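Local coordinates for Lactamase_B domain-containing protein (Pontibacter korlensis, PDB 6XFR), which probably hydrolyses the beta-lactam ring of antibiotics to a substituted beta-amino acid, as a zinc-dependent class B1 metallo-beta-lactamase, at residues 22-27 and 49-54; 55-60 and 87-92; 74-79 and 97-102; 133-138 and 185-190. All coordinates share one frame; numbering follows the deposited sequence.

Contact 1: residues 22-27 and 49-54; sequences SYKTYH and TGWGKE
K24 crosses one face of the W51 indole obliquely, from the six-membered ring to the five-membered ring. Its CB sits 3.6 Å from W51 CZ3, and CG sits over the six-membered ring, 3.7 Å from its centroid, a CH-pi contact. CD moves on to W51 CE2 at 3.8 Å, and CE comes near CD1 and the carbonyl. The chain, bent at its second and fourth torsions, brings NZ over the five-membered ring, 4.1 Å from that centroid, in a cation-pi contact. NZ also donates to W51 O at 2.8 Å, in the carbonyl plane, so the ammonium is held by the backbone carbonyl and the indole face of the same residue. The contact joins the end of strand 17-25, where the hairpin to strand 30-40 begins, to the turn preceding helix 53-67. In B1 enzymes such a hairpin flanks the active site, and the W51 side chain lies about 3 Å from that of the zinc ligand D82. W51 centres an inverse gamma turn, and its CG is anti to the backbone N (chi1 -162°), which swings the indole against the K24 chain. W51 N donates to S22 OG at 2.8 Å, nearly straight at 167°. Y26 approaches obliquely, its OH 3.8 Å from W51 CZ2.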
loop_
_atom_site.group_PDB
_atom_site.type_symbol
_atom_site.label_atom_id
_atom_site.label_comp_id
_atom_site.label_asym_id
_atom_site.label_seq_id
_atom_site.Cartn_x
_atom_site.Cartn_y
_atom_site.Cartn_z
ATOM N N SER B 22 -13.244 -3.495 5.535
ATOM C CA SER B 22 -14.197 -3.986 6.519
ATOM C C SER B 22 -13.468 -4.921 7.473
ATOM O O SER B 22 -12.513 -5.606 7.095
ATOM C CB SER B 22 -15.345 -4.746 5.825
ATOM O OG SER B 22 -16.333 -3.906 5.251
ATOM N N TYR B 23 -13.932 -4.976 8.708
ATOM C CA TYR B 23 -13.282 -5.860 9.658
ATOM C C TYR B 23 -14.296 -6.842 10.213
ATOM O O TYR B 23 -15.495 -6.561 10.285
ATOM C CB TYR B 23 -12.579 -5.074 10.797
ATOM C CG TYR B 23 -11.476 -4.160 10.290
ATOM C CD1 TYR B 23 -11.669 -2.785 10.216
ATOM C CD2 TYR B 23 -10.268 -4.672 9.836
ATOM C CE1 TYR B 23 -10.686 -1.938 9.723
ATOM C CE2 TYR B 23 -9.275 -3.836 9.335
ATOM C CZ TYR B 23 -9.487 -2.464 9.284
ATOM O OH TYR B 23 -8.499 -1.618 8.809
ATOM N N LYS B 24 -13.777 -8.003 10.590
ATOM C CA LYS B 24 -14.497 -9.029 11.319
ATOM C C LYS B 24 -13.456 -9.808 12.089
ATOM O O LYS B 24 -12.435 -10.198 11.520
ATOM C CB LYS B 24 -15.237 -9.971 10.382
ATOM C CG LYS B 24 -16.432 -9.369 9.755
ATOM C CD LYS B 24 -17.523 -10.389 9.618
ATOM C CE LYS B 24 -18.694 -9.725 8.955
ATOM N NZ LYS B 24 -18.521 -8.238 8.984
ATOM N N THR B 25 -13.739 -10.107 13.346
ATOM C CA THR B 25 -12.830 -10.943 14.114
ATOM C C THR B 25 -13.294 -12.388 13.986
ATOM O O THR B 25 -14.477 -12.691 14.193
ATOM C CB THR B 25 -12.752 -10.484 15.581
ATOM O OG1 THR B 25 -11.708 -11.202 16.255
ATOM C CG2 THR B 25 -14.071 -10.686 16.320
ATOM N N TYR B 26 -12.365 -13.265 13.609
ATOM C CA TYR B 26 -12.646 -14.664 13.301
ATOM C C TYR B 26 -11.792 -15.530 14.211
ATOM O O TYR B 26 -10.577 -15.640 14.007
ATOM C CB TYR B 26 -12.331 -14.999 11.845
ATOM C CG TYR B 26 -13.497 -14.955 10.903
ATOM C CD1 TYR B 26 -14.344 -13.857 10.862
ATOM C CD2 TYR B 26 -13.732 -16.004 10.031
ATOM C CE1 TYR B 26 -15.399 -13.812 9.991
ATOM C CE2 TYR B 26 -14.781 -15.968 9.156
ATOM C CZ TYR B 26 -15.615 -14.872 9.139
ATOM O OH TYR B 26 -16.678 -14.839 8.266
ATOM N N HIS B 27 -12.420 -16.141 15.218
ATOM C CA HIS B 27 -11.692 -17.044 16.095
ATOM C C HIS B 27 -10.665 -16.205 16.831
ATOM O O HIS B 27 -10.987 -15.392 17.697
ATOM C CB HIS B 27 -11.051 -18.179 15.296
ATOM C CG HIS B 27 -11.861 -18.624 14.116
ATOM N ND1 HIS B 27 -13.236 -18.711 14.150
ATOM C CD2 HIS B 27 -11.497 -18.947 12.850
ATOM C CE1 HIS B 27 -13.682 -19.094 12.967
ATOM N NE2 HIS B 27 -12.647 -19.242 12.158
ATOM N N THR B 49 -18.924 -4.466 -1.934
ATOM C CA THR B 49 -19.645 -3.872 -0.831
ATOM C C THR B 49 -18.810 -4.049 0.427
ATOM O O THR B 49 -17.801 -4.750 0.432
ATOM C CB THR B 49 -21.010 -4.549 -0.682
ATOM O OG1 THR B 49 -20.800 -5.956 -0.449
ATOM C CG2 THR B 49 -21.858 -4.360 -1.936
ATOM N N GLY B 50 -19.252 -3.463 1.522
ATOM C CA GLY B 50 -18.665 -3.806 2.793
ATOM C C GLY B 50 -18.875 -5.279 3.097
ATOM O O GLY B 50 -19.575 -6.021 2.418
ATOM N N TRP B 51 -18.237 -5.707 4.166
ATOM C CA TRP B 51 -18.373 -7.076 4.625
ATOM C C TRP B 51 -19.669 -7.165 5.429
ATOM O O TRP B 51 -19.686 -7.346 6.646
ATOM C CB TRP B 51 -17.148 -7.438 5.444
ATOM C CG TRP B 51 -16.966 -8.835 5.600
ATOM C CD1 TRP B 51 -17.850 -9.798 5.278
ATOM C CD2 TRP B 51 -15.819 -9.487 6.140
ATOM N NE1 TRP B 51 -17.331 -11.028 5.580
ATOM C CE2 TRP B 51 -16.078 -10.865 6.108
ATOM C CE3 TRP B 51 -14.595 -9.038 6.638
ATOM C CZ2 TRP B 51 -15.166 -11.806 6.565
ATOM C CZ3 TRP B 51 -13.687 -9.969 7.096
ATOM C CH2 TRP B 51 -13.977 -11.336 7.058
ATOM N N GLY B 52 -20.773 -6.963 4.730
ATOM C CA GLY B 52 -22.091 -6.998 5.329
ATOM C C GLY B 52 -22.722 -5.616 5.376
ATOM O O GLY B 52 -22.129 -4.604 4.999
ATOM N N LYS B 53 -23.933 -5.601 5.921
ATOM C CA LYS B 53 -24.784 -4.409 5.947
ATOM C C LYS B 53 -24.135 -3.262 6.712
ATOM O O LYS B 53 -24.088 -2.121 6.225
ATOM C CB LYS B 53 -26.140 -4.766 6.565
ATOM C CG LYS B 53 -27.133 -3.613 6.776
ATOM C CD LYS B 53 -28.446 -4.119 7.465
ATOM C CE LYS B 53 -28.148 -5.360 8.354
ATOM N NZ LYS B 53 -29.252 -5.874 9.239
ATOM N N GLU B 54 -23.686 -3.528 7.944
ATOM C CA GLU B 54 -23.213 -2.438 8.790
ATOM C C GLU B 54 -21.947 -1.765 8.242
ATOM O O GLU B 54 -21.873 -0.530 8.226
ATOM C CB GLU B 54 -22.978 -2.937 10.209
ATOM C CG GLU B 54 -22.625 -1.805 11.136
ATOM C CD GLU B 54 -23.781 -0.838 11.299
ATOM O OE1 GLU B 54 -24.822 -1.250 11.866
ATOM O OE2 GLU B 54 -23.656 0.320 10.833
#

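Contact 2: residues 55-60 and 87-92; sequences PTEELL and MEAVQR
The helical segments 55-60 and 87-91 meet at T56 and A89, whose CA atoms are 6.6 Å apart; the segment axes approach to 9.2 Å and run in roughly the same sense, crossing at -38°. A89 faces the other helix, its CB touching T56 CG2 at 4.0 Å. That threonine methyl also meets V90 CG2 at 3.7 Å, the two side chains crossing at about a right angle. T56 CG2 reaches them because it stands anti to the backbone N, which turns OG1 back beside that N; there OG1 bonds to G52 O at the start of its own helix. On one flank E57, bent at its second torsion, lays OE2 3.9 Å from A89 CB. L60, a turn beyond T56, brings CD1 to 4.0 Å from A89 O. V90 also touches C74, and L60 touches V71, so both helices rest against strand 71-75 as well. Helices layered on the N-terminal beta sheet in this way are typical of the alpha-beta/beta-alpha sandwich of the metallo-beta-lactamase superfamily.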
loop_
_atom_site.group_PDB
_atom_site.type_symbol
_atom_site.label_atom_id
_atom_site.label_comp_id
_atom_site.label_asym_id
_atom_site.label_seq_id
_atom_site.Cartn_x
_atom_site.Cartn_y
_atom_site.Cartn_z
ATOM N N PRO B 55 -20.934 -2.516 7.789
ATOM C CA PRO B 55 -19.831 -1.867 7.077
ATOM C C PRO B 55 -20.284 -1.134 5.828
ATOM O O PRO B 55 -19.688 -0.112 5.457
ATOM C CB PRO B 55 -18.911 -3.043 6.716
ATOM C CG PRO B 55 -19.251 -4.092 7.653
ATOM C CD PRO B 55 -20.699 -3.960 7.928
ATOM N N THR B 56 -21.323 -1.628 5.154
ATOM C CA THR B 56 -21.726 -0.989 3.910
ATOM C C THR B 56 -22.474 0.320 4.166
ATOM O O THR B 56 -22.321 1.276 3.388
ATOM C CB THR B 56 -22.538 -1.977 3.061
ATOM O OG1 THR B 56 -21.741 -3.149 2.819
ATOM C CG2 THR B 56 -22.912 -1.365 1.726
ATOM N N GLU B 57 -23.228 0.409 5.273
ATOM C CA GLU B 57 -23.876 1.676 5.605
ATOM C C GLU B 57 -22.849 2.755 5.944
ATOM O O GLU B 57 -22.976 3.903 5.497
ATOM C CB GLU B 57 -24.812 1.488 6.796
ATOM C CG GLU B 57 -25.758 0.307 6.704
ATOM C CD GLU B 57 -27.046 0.652 6.005
ATOM O OE1 GLU B 57 -28.128 0.470 6.620
ATOM O OE2 GLU B 57 -26.970 1.105 4.839
ATOM N N GLU B 58 -21.813 2.390 6.719
ATOM C CA GLU B 58 -20.672 3.273 6.980
ATOM C C GLU B 58 -20.007 3.715 5.684
ATOM O O GLU B 58 -19.712 4.901 5.494
ATOM C CB GLU B 58 -19.669 2.585 7.910
ATOM C CG GLU B 58 -20.130 2.506 9.361
ATOM C CD GLU B 58 -19.188 1.707 10.280
ATOM O OE1 GLU B 58 -19.402 1.720 11.513
ATOM O OE2 GLU B 58 -18.239 1.069 9.780
ATOM N N LEU B 59 -19.732 2.764 4.795
ATOM C CA LEU B 59 -19.129 3.095 3.513
ATOM C C LEU B 59 -19.980 4.112 2.759
ATOM O O LEU B 59 -19.475 5.122 2.266
ATOM C CB LEU B 59 -18.918 1.812 2.700
ATOM C CG LEU B 59 -18.346 1.834 1.273
ATOM C CD1 LEU B 59 -17.171 2.762 1.173
ATOM C CD2 LEU B 59 -17.927 0.440 0.890
ATOM N N LEU B 60 -21.282 3.882 2.666
ATOM C CA LEU B 60 -22.117 4.876 2.005
ATOM C C LEU B 60 -22.018 6.223 2.715
ATOM O O LEU B 60 -21.737 7.248 2.084
ATOM C CB LEU B 60 -23.562 4.380 1.912
ATOM C CG LEU B 60 -23.682 3.160 0.974
ATOM C CD1 LEU B 60 -25.045 2.490 1.048
ATOM C CD2 LEU B 60 -23.311 3.485 -0.452
ATOM N N MET B 87 -24.941 -5.867 -0.493
ATOM C CA MET B 87 -25.704 -5.544 -1.701
ATOM C C MET B 87 -27.097 -5.016 -1.366
ATOM O O MET B 87 -27.547 -4.008 -1.929
ATOM C CB MET B 87 -25.813 -6.778 -2.590
ATOM C CG MET B 87 -26.896 -6.715 -3.653
ATOM S SD MET B 87 -26.807 -8.096 -4.833
ATOM C CE MET B 87 -26.916 -9.530 -3.764
ATOM N N GLU B 88 -27.822 -5.729 -0.503
ATOM C CA GLU B 88 -29.133 -5.256 -0.069
ATOM C C GLU B 88 -29.045 -3.825 0.462
ATOM O O GLU B 88 -29.889 -2.977 0.145
ATOM C CB GLU B 88 -29.706 -6.224 0.966
ATOM C CG GLU B 88 -29.830 -7.640 0.393
ATOM C CD GLU B 88 -29.692 -8.767 1.437
ATOM O OE1 GLU B 88 -29.312 -8.491 2.605
ATOM O OE2 GLU B 88 -29.959 -9.946 1.073
ATOM N N ALA B 89 -28.031 -3.538 1.287
ATOM C CA ALA B 89 -27.844 -2.175 1.774
ATOM C C ALA B 89 -27.610 -1.197 0.618
ATOM O O ALA B 89 -28.101 -0.062 0.637
ATOM C CB ALA B 89 -26.683 -2.151 2.758
ATOM N N VAL B 90 -26.852 -1.617 -0.392
ATOM C CA VAL B 90 -26.590 -0.764 -1.547
ATOM C C VAL B 90 -27.869 -0.532 -2.350
ATOM O O VAL B 90 -28.186 0.601 -2.733
ATOM C CB VAL B 90 -25.471 -1.394 -2.403
ATOM C CG1 VAL B 90 -25.433 -0.813 -3.800
ATOM C CG2 VAL B 90 -24.143 -1.261 -1.712
ATOM N N GLN B 91 -28.629 -1.602 -2.605
ATOM C CA GLN B 91 -29.806 -1.519 -3.459
ATOM C C GLN B 91 -30.940 -0.745 -2.786
ATOM O O GLN B 91 -31.750 -0.095 -3.464
ATOM C CB GLN B 91 -30.270 -2.925 -3.797
ATOM C CG GLN B 91 -29.462 -3.598 -4.871
ATOM C CD GLN B 91 -29.920 -5.027 -5.122
ATOM O OE1 GLN B 91 -30.417 -5.686 -4.224
ATOM N NE2 GLN B 91 -29.782 -5.493 -6.361
ATOM N N ARG B 92 -31.003 -0.783 -1.456
ATOM C CA ARG B 92 -31.969 0.027 -0.742
ATOM C C ARG B 92 -31.738 1.521 -0.901
ATOM O O ARG B 92 -32.607 2.299 -0.506
ATOM C CB ARG B 92 -31.934 -0.281 0.723
ATOM C CG ARG B 92 -32.987 0.441 1.425
ATOM C CD ARG B 92 -33.231 -0.246 2.693
ATOM N NE ARG B 92 -32.705 0.531 3.797
ATOM C CZ ARG B 92 -33.406 1.465 4.423
ATOM N NH1 ARG B 92 -34.661 1.711 4.045
ATOM N NH2 ARG B 92 -32.864 2.129 5.431
#

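Contact 3: residues 74-79 and 97-102; sequences CVPTHW and VVTSEL. With ZN (zinc ion), chain N.
C74 and V97 form a parallel beta bridge that stops after a single pair, at the point where a proline enters the chain. In the metallo-beta-lactamase fold this is where strand 71-75 gives way to the loop carrying the HxHxD zinc-binding motif, here H78, H80 and D82. V98 N donates to C74 O at 3.0 Å, almost along the C=O axis (176°), and C74 also bonds through its backbone to P96, the pattern of a parallel pair. Continuing the ladder would call for an N-H from residue 76, which P76 lacks; its ring CD instead lies 3.5 Å from V98 O. V75 CA makes a CA-H...O contact to the same oxygen, with an angle of 159° at the hydrogen. The P76 ring rests against two side chains of the neighbouring strand, CD meeting V97 CG1 at 3.6 Å and T99 CG2 at 3.8 Å, and crosses V97 at about a right angle. Two residues on, the chain reaches the metal that H80 and H141 also bind, and H78 NE2 holds this zinc at 2.2 Å.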
loop_
_atom_site.group_PDB
_atom_site.type_symbol
_atom_site.label_atom_id
_atom_site.label_comp_id
_atom_site.label_asym_id
_atom_site.label_seq_id
_atom_site.Cartn_x
_atom_site.Cartn_y
_atom_site.Cartn_z
ATOM N N CYS B 74 -22.270 -0.424 -8.338
ATOM C CA CYS B 74 -21.460 -1.235 -7.456
ATOM C C CYS B 74 -21.228 -2.575 -8.131
ATOM O O CYS B 74 -22.158 -3.189 -8.667
ATOM C CB CYS B 74 -22.184 -1.404 -6.116
ATOM S SG CYS B 74 -21.604 -2.729 -5.036
ATOM N N VAL B 75 -19.995 -3.058 -8.058
ATOM C CA VAL B 75 -19.633 -4.224 -8.854
ATOM C C VAL B 75 -19.012 -5.231 -7.902
ATOM O O VAL B 75 -17.811 -5.119 -7.607
ATOM C CB VAL B 75 -18.650 -3.859 -9.977
ATOM C CG1 VAL B 75 -18.212 -5.124 -10.753
ATOM C CG2 VAL B 75 -19.211 -2.772 -10.884
ATOM N N PRO B 76 -19.774 -6.202 -7.382
ATOM C CA PRO B 76 -19.162 -7.271 -6.586
ATOM C C PRO B 76 -18.313 -8.147 -7.473
ATOM O O PRO B 76 -18.574 -8.277 -8.670
ATOM C CB PRO B 76 -20.356 -8.043 -6.020
ATOM C CG PRO B 76 -21.473 -7.055 -6.044
ATOM C CD PRO B 76 -21.239 -6.215 -7.281
ATOM N N THR B 77 -17.242 -8.689 -6.890
ATOM C CA THR B 77 -16.303 -9.519 -7.634
ATOM C C THR B 77 -16.570 -11.022 -7.513
ATOM O O THR B 77 -15.929 -11.806 -8.220
ATOM C CB THR B 77 -14.875 -9.206 -7.195
ATOM O OG1 THR B 77 -14.690 -9.582 -5.820
ATOM C CG2 THR B 77 -14.575 -7.726 -7.401
ATOM N N HIS B 78 -17.452 -11.445 -6.617
ATOM C CA HIS B 78 -17.953 -12.814 -6.595
ATOM C C HIS B 78 -19.030 -12.873 -5.515
ATOM O O HIS B 78 -19.379 -11.851 -4.913
ATOM C CB HIS B 78 -16.810 -13.825 -6.442
ATOM C CG HIS B 78 -16.186 -13.874 -5.088
ATOM N ND1 HIS B 78 -15.569 -12.789 -4.510
ATOM C CD2 HIS B 78 -16.032 -14.902 -4.223
ATOM C CE1 HIS B 78 -15.094 -13.140 -3.329
ATOM N NE2 HIS B 78 -15.355 -14.417 -3.135
ATOM N N TRP B 79 -19.592 -14.067 -5.297
ATOM C CA TRP B 79 -20.870 -14.137 -4.587
ATOM C C TRP B 79 -20.756 -14.148 -3.068
ATOM O O TRP B 79 -21.780 -13.967 -2.399
ATOM C CB TRP B 79 -21.665 -15.376 -5.022
ATOM C CG TRP B 79 -21.050 -16.711 -4.715
ATOM C CD1 TRP B 79 -20.200 -17.431 -5.512
ATOM C CD2 TRP B 79 -21.282 -17.516 -3.556
ATOM N NE1 TRP B 79 -19.887 -18.635 -4.920
ATOM C CE2 TRP B 79 -20.532 -18.712 -3.715
ATOM C CE3 TRP B 79 -22.056 -17.350 -2.396
ATOM C CZ2 TRP B 79 -20.526 -19.729 -2.755
ATOM C CZ3 TRP B 79 -22.052 -18.366 -1.442
ATOM C CH2 TRP B 79 -21.287 -19.540 -1.630
ATOM N N VAL B 97 -26.553 -2.635 -8.538
ATOM C CA VAL B 97 -25.531 -3.658 -8.350
ATOM C C VAL B 97 -25.464 -4.486 -9.619
ATOM O O VAL B 97 -26.498 -4.885 -10.167
ATOM C CB VAL B 97 -25.838 -4.569 -7.150
ATOM C CG1 VAL B 97 -24.724 -5.564 -6.997
ATOM C CG2 VAL B 97 -26.061 -3.760 -5.875
ATOM N N VAL B 98 -24.252 -4.766 -10.074
ATOM C CA VAL B 98 -24.030 -5.388 -11.371
ATOM C C VAL B 98 -22.971 -6.460 -11.222
ATOM O O VAL B 98 -21.890 -6.192 -10.684
ATOM C CB VAL B 98 -23.591 -4.331 -12.408
ATOM C CG1 VAL B 98 -23.240 -4.977 -13.734
ATOM C CG2 VAL B 98 -24.700 -3.285 -12.596
ATOM N N THR B 99 -23.248 -7.657 -11.750
ATOM C CA THR B 99 -22.337 -8.778 -11.562
ATOM C C THR B 99 -22.219 -9.561 -12.870
ATOM O O THR B 99 -22.885 -9.272 -13.864
ATOM C CB THR B 99 -22.784 -9.668 -10.373
ATOM O OG1 THR B 99 -23.899 -10.472 -10.744
ATOM C CG2 THR B 99 -23.202 -8.841 -9.168
ATOM N N SER B 100 -21.333 -10.542 -12.882
ATOM C CA SER B 100 -21.332 -11.511 -13.963
ATOM C C SER B 100 -22.581 -12.388 -13.874
ATOM O O SER B 100 -23.264 -12.436 -12.845
ATOM C CB SER B 100 -20.060 -12.366 -13.923
ATOM O OG SER B 100 -20.073 -13.283 -12.843
ATOM N N GLU B 101 -22.898 -13.055 -14.990
ATOM C CA GLU B 101 -24.051 -13.951 -15.022
ATOM C C GLU B 101 -23.910 -15.046 -13.981
ATOM O O GLU B 101 -24.839 -15.307 -13.216
ATOM C CB GLU B 101 -24.213 -14.584 -16.407
ATOM C CG GLU B 101 -25.478 -14.240 -17.108
ATOM C CD GLU B 101 -25.696 -15.064 -18.393
ATOM O OE1 GLU B 101 -25.734 -16.320 -18.315
ATOM O OE2 GLU B 101 -25.854 -14.458 -19.482
ATOM N N LEU B 102 -22.732 -15.677 -13.906
ATOM C CA LEU B 102 -22.633 -16.797 -12.982
ATOM C C LEU B 102 -22.528 -16.328 -11.538
ATOM O O LEU B 102 -23.005 -17.025 -10.634
ATOM C CB LEU B 102 -21.457 -17.712 -13.324
ATOM C CG LEU B 102 -21.299 -18.815 -12.267
ATOM C CD1 LEU B 102 -22.595 -19.584 -12.073
ATOM C CD2 LEU B 102 -20.191 -19.787 -12.621
HETATM ZN ZN ZN N . -14.819 -15.407 -1.266
#

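Contact 4: residues 133-138 and 185-190; sequences EVYFPG and IQRLQQ
Y135 reaches helix 185-190 because its CG is anti to the backbone N (chi1 174°), while L188, with CG anti to its carbonyl carbon (chi1 -64°), presents its CD2 branch to the tyrosine, CD1 being the branch that continues the extended chain. L188 CD2 approaches the Y135 ring at its edge, near the ring plane, 4.4 Å from CD2 of the tyrosine. The same methyl is 4.0 Å from P137 CB and equally close to P137 CG, so a single leucine branch touches both a phenol and a proline. Y135 OH lies against the aliphatic part of R187, 4.0 Å from CG, the two side chains crossing at about a right angle with ring and guanidinium planes 59° apart. These residues pack helix 181-191 against the end of strand 130-135, in the C-terminal half of the alpha-beta/beta-alpha sandwich; V147 of the neighbouring strand touches both Y135 and L188, and R191 makes a cation-pi contact with the tyrosine. Past the strand, the chain passes through P137 and G138 toward the zinc ligand H141. As modelled, the R187 guanidinium points an edge at P137 O, but that oxygen is too close to a neighbour, so both the orientation and a bond from NH1 are doubtful.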
loop_
_atom_site.group_PDB
_atom_site.type_symbol
_atom_site.label_atom_id
_atom_site.label_comp_id
_atom_site.label_asym_id
_atom_site.label_seq_id
_atom_site.Cartn_x
_atom_site.Cartn_y
_atom_site.Cartn_z
ATOM N N GLU B 133 -12.140 -1.960 -16.468
ATOM C CA GLU B 133 -12.231 -3.227 -17.169
ATOM C C GLU B 133 -12.606 -4.278 -16.150
ATOM O O GLU B 133 -12.118 -4.249 -15.020
ATOM C CB GLU B 133 -10.916 -3.580 -17.834
ATOM C CG GLU B 133 -10.505 -2.518 -18.833
ATOM C CD GLU B 133 -9.129 -2.748 -19.458
ATOM O OE1 GLU B 133 -8.407 -3.679 -19.026
ATOM O OE2 GLU B 133 -8.780 -1.994 -20.402
ATOM N N VAL B 134 -13.534 -5.146 -16.500
ATOM C CA VAL B 134 -13.842 -6.274 -15.643
ATOM C C VAL B 134 -13.467 -7.526 -16.413
ATOM O O VAL B 134 -13.654 -7.589 -17.629
ATOM C CB VAL B 134 -15.306 -6.247 -15.173
ATOM C CG1 VAL B 134 -15.519 -7.234 -14.022
ATOM C CG2 VAL B 134 -15.611 -4.865 -14.677
ATOM N N TYR B 135 -12.841 -8.481 -15.741
ATOM C CA TYR B 135 -12.281 -9.611 -16.476
ATOM C C TYR B 135 -12.400 -10.899 -15.675
ATOM O O TYR B 135 -12.305 -10.892 -14.441
ATOM C CB TYR B 135 -10.816 -9.362 -16.845
ATOM C CG TYR B 135 -10.118 -10.552 -17.498
ATOM C CD1 TYR B 135 -10.406 -10.930 -18.797
ATOM C CD2 TYR B 135 -9.177 -11.278 -16.811
ATOM C CE1 TYR B 135 -9.765 -11.996 -19.396
ATOM C CE2 TYR B 135 -8.534 -12.330 -17.394
ATOM C CZ TYR B 135 -8.825 -12.691 -18.692
ATOM O OH TYR B 135 -8.154 -13.769 -19.254
ATOM N N PHE B 136 -12.658 -11.989 -16.396
ATOM C CA PHE B 136 -12.798 -13.315 -15.808
ATOM C C PHE B 136 -11.598 -14.144 -16.199
ATOM O O PHE B 136 -11.491 -14.523 -17.372
ATOM C CB PHE B 136 -14.083 -14.009 -16.275
ATOM C CG PHE B 136 -14.255 -15.388 -15.700
ATOM C CD1 PHE B 136 -14.451 -15.559 -14.326
ATOM C CD2 PHE B 136 -14.176 -16.525 -16.525
ATOM C CE1 PHE B 136 -14.591 -16.834 -13.801
ATOM C CE2 PHE B 136 -14.308 -17.796 -16.011
ATOM C CZ PHE B 136 -14.523 -17.963 -14.656
ATOM N N PRO B 137 -10.661 -14.416 -15.292
ATOM C CA PRO B 137 -9.481 -15.227 -15.633
ATOM C C PRO B 137 -9.665 -16.720 -15.425
ATOM O O PRO B 137 -8.765 -17.491 -15.773
ATOM C CB PRO B 137 -8.416 -14.678 -14.684
ATOM C CG PRO B 137 -9.182 -14.233 -13.482
ATOM C CD PRO B 137 -10.530 -13.761 -13.971
ATOM N N GLY B 138 -10.795 -17.138 -14.874
ATOM C CA GLY B 138 -11.036 -18.524 -14.531
ATOM C C GLY B 138 -11.323 -18.706 -13.049
ATOM O O GLY B 138 -11.146 -17.806 -12.226
ATOM N N ILE B 185 -4.137 -17.135 -12.200
ATOM C CA ILE B 185 -3.098 -16.174 -11.844
ATOM C C ILE B 185 -2.248 -15.841 -13.063
ATOM O O ILE B 185 -2.004 -14.664 -13.373
ATOM C CB ILE B 185 -2.232 -16.716 -10.689
ATOM C CG1 ILE B 185 -3.043 -16.753 -9.406
ATOM C CG2 ILE B 185 -0.933 -15.858 -10.533
ATOM C CD1 ILE B 185 -3.809 -15.464 -9.202
ATOM N N GLN B 186 -1.838 -16.872 -13.807
ATOM C CA GLN B 186 -0.989 -16.661 -14.969
ATOM C C GLN B 186 -1.713 -15.887 -16.058
ATOM O O GLN B 186 -1.089 -15.129 -16.801
ATOM C CB GLN B 186 -0.497 -18.008 -15.471
ATOM C CG GLN B 186 0.227 -18.756 -14.377
ATOM C CD GLN B 186 0.678 -20.138 -14.780
ATOM O OE1 GLN B 186 -0.132 -21.011 -15.061
ATOM N NE2 GLN B 186 1.980 -20.338 -14.826
ATOM N N ARG B 187 -3.027 -16.034 -16.152
ATOM C CA ARG B 187 -3.773 -15.163 -17.039
ATOM C C ARG B 187 -3.637 -13.712 -16.579
ATOM O O ARG B 187 -3.286 -12.826 -17.373
ATOM C CB ARG B 187 -5.234 -15.608 -17.071
ATOM C CG ARG B 187 -5.578 -16.578 -18.177
ATOM C CD ARG B 187 -6.862 -17.377 -17.901
ATOM N NE ARG B 187 -6.884 -18.664 -18.616
ATOM C CZ ARG B 187 -7.192 -19.861 -18.089
ATOM N NH1 ARG B 187 -7.532 -20.015 -16.810
ATOM N NH2 ARG B 187 -7.157 -20.934 -18.863
ATOM N N LEU B 188 -3.771 -13.464 -15.277
ATOM C CA LEU B 188 -3.585 -12.101 -14.796
ATOM C C LEU B 188 -2.182 -11.592 -15.112
ATOM O O LEU B 188 -2.014 -10.460 -15.591
ATOM C CB LEU B 188 -3.837 -12.053 -13.301
ATOM C CG LEU B 188 -5.255 -12.376 -12.859
ATOM C CD1 LEU B 188 -5.346 -12.150 -11.362
ATOM C CD2 LEU B 188 -6.240 -11.518 -13.605
ATOM N N GLN B 189 -1.157 -12.415 -14.867
ATOM C CA GLN B 189 0.198 -11.971 -15.168
ATOM C C GLN B 189 0.377 -11.679 -16.647
ATOM O O GLN B 189 1.146 -10.787 -17.003
ATOM C CB GLN B 189 1.227 -12.995 -14.739
ATOM C CG GLN B 189 1.374 -13.190 -13.266
ATOM C CD GLN B 189 2.265 -14.363 -13.015
ATOM O OE1 GLN B 189 2.173 -15.353 -13.750
ATOM N NE2 GLN B 189 3.160 -14.276 -12.005
ATOM N N GLN B 190 -0.322 -12.394 -17.531
ATOM C CA GLN B 190 -0.091 -12.143 -18.944
ATOM C C GLN B 190 -0.940 -11.005 -19.493
ATOM O O GLN B 190 -0.516 -10.342 -20.448
ATOM C CB GLN B 190 -0.359 -13.428 -19.757
ATOM C CG GLN B 190 0.761 -13.758 -20.770
ATOM C CD GLN B 190 2.145 -13.944 -20.103
ATOM O OE1 GLN B 190 2.316 -14.756 -19.181
ATOM N NE2 GLN B 190 3.125 -13.159 -20.555
#

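In the fold
Contacts 1, 2 and 3 form a continuous cluster, while contact 4 lies on the opposite side of the chain's centre from contacts 1 and 2, 26 and 28 Å away between centres. Contacts 1 and 2 share helix 53-67, and their centres are 12 Å apart. Contact 3 is joined to contact 2 by V97, which packs on M87, V90 and Q91, and the two alternate along the chain. T49 on C74 connects contacts 1 and 3 beside the N-terminal sheet. Contact 4, last in sequence, belongs to the second sheet; its nearest atoms come within about 5 Å of contact 3 without touching. H78 of contact 3 and H141, which follows segment 133-138, bind the same zinc, consistent with this superfamily's active site lying where the two halves meet.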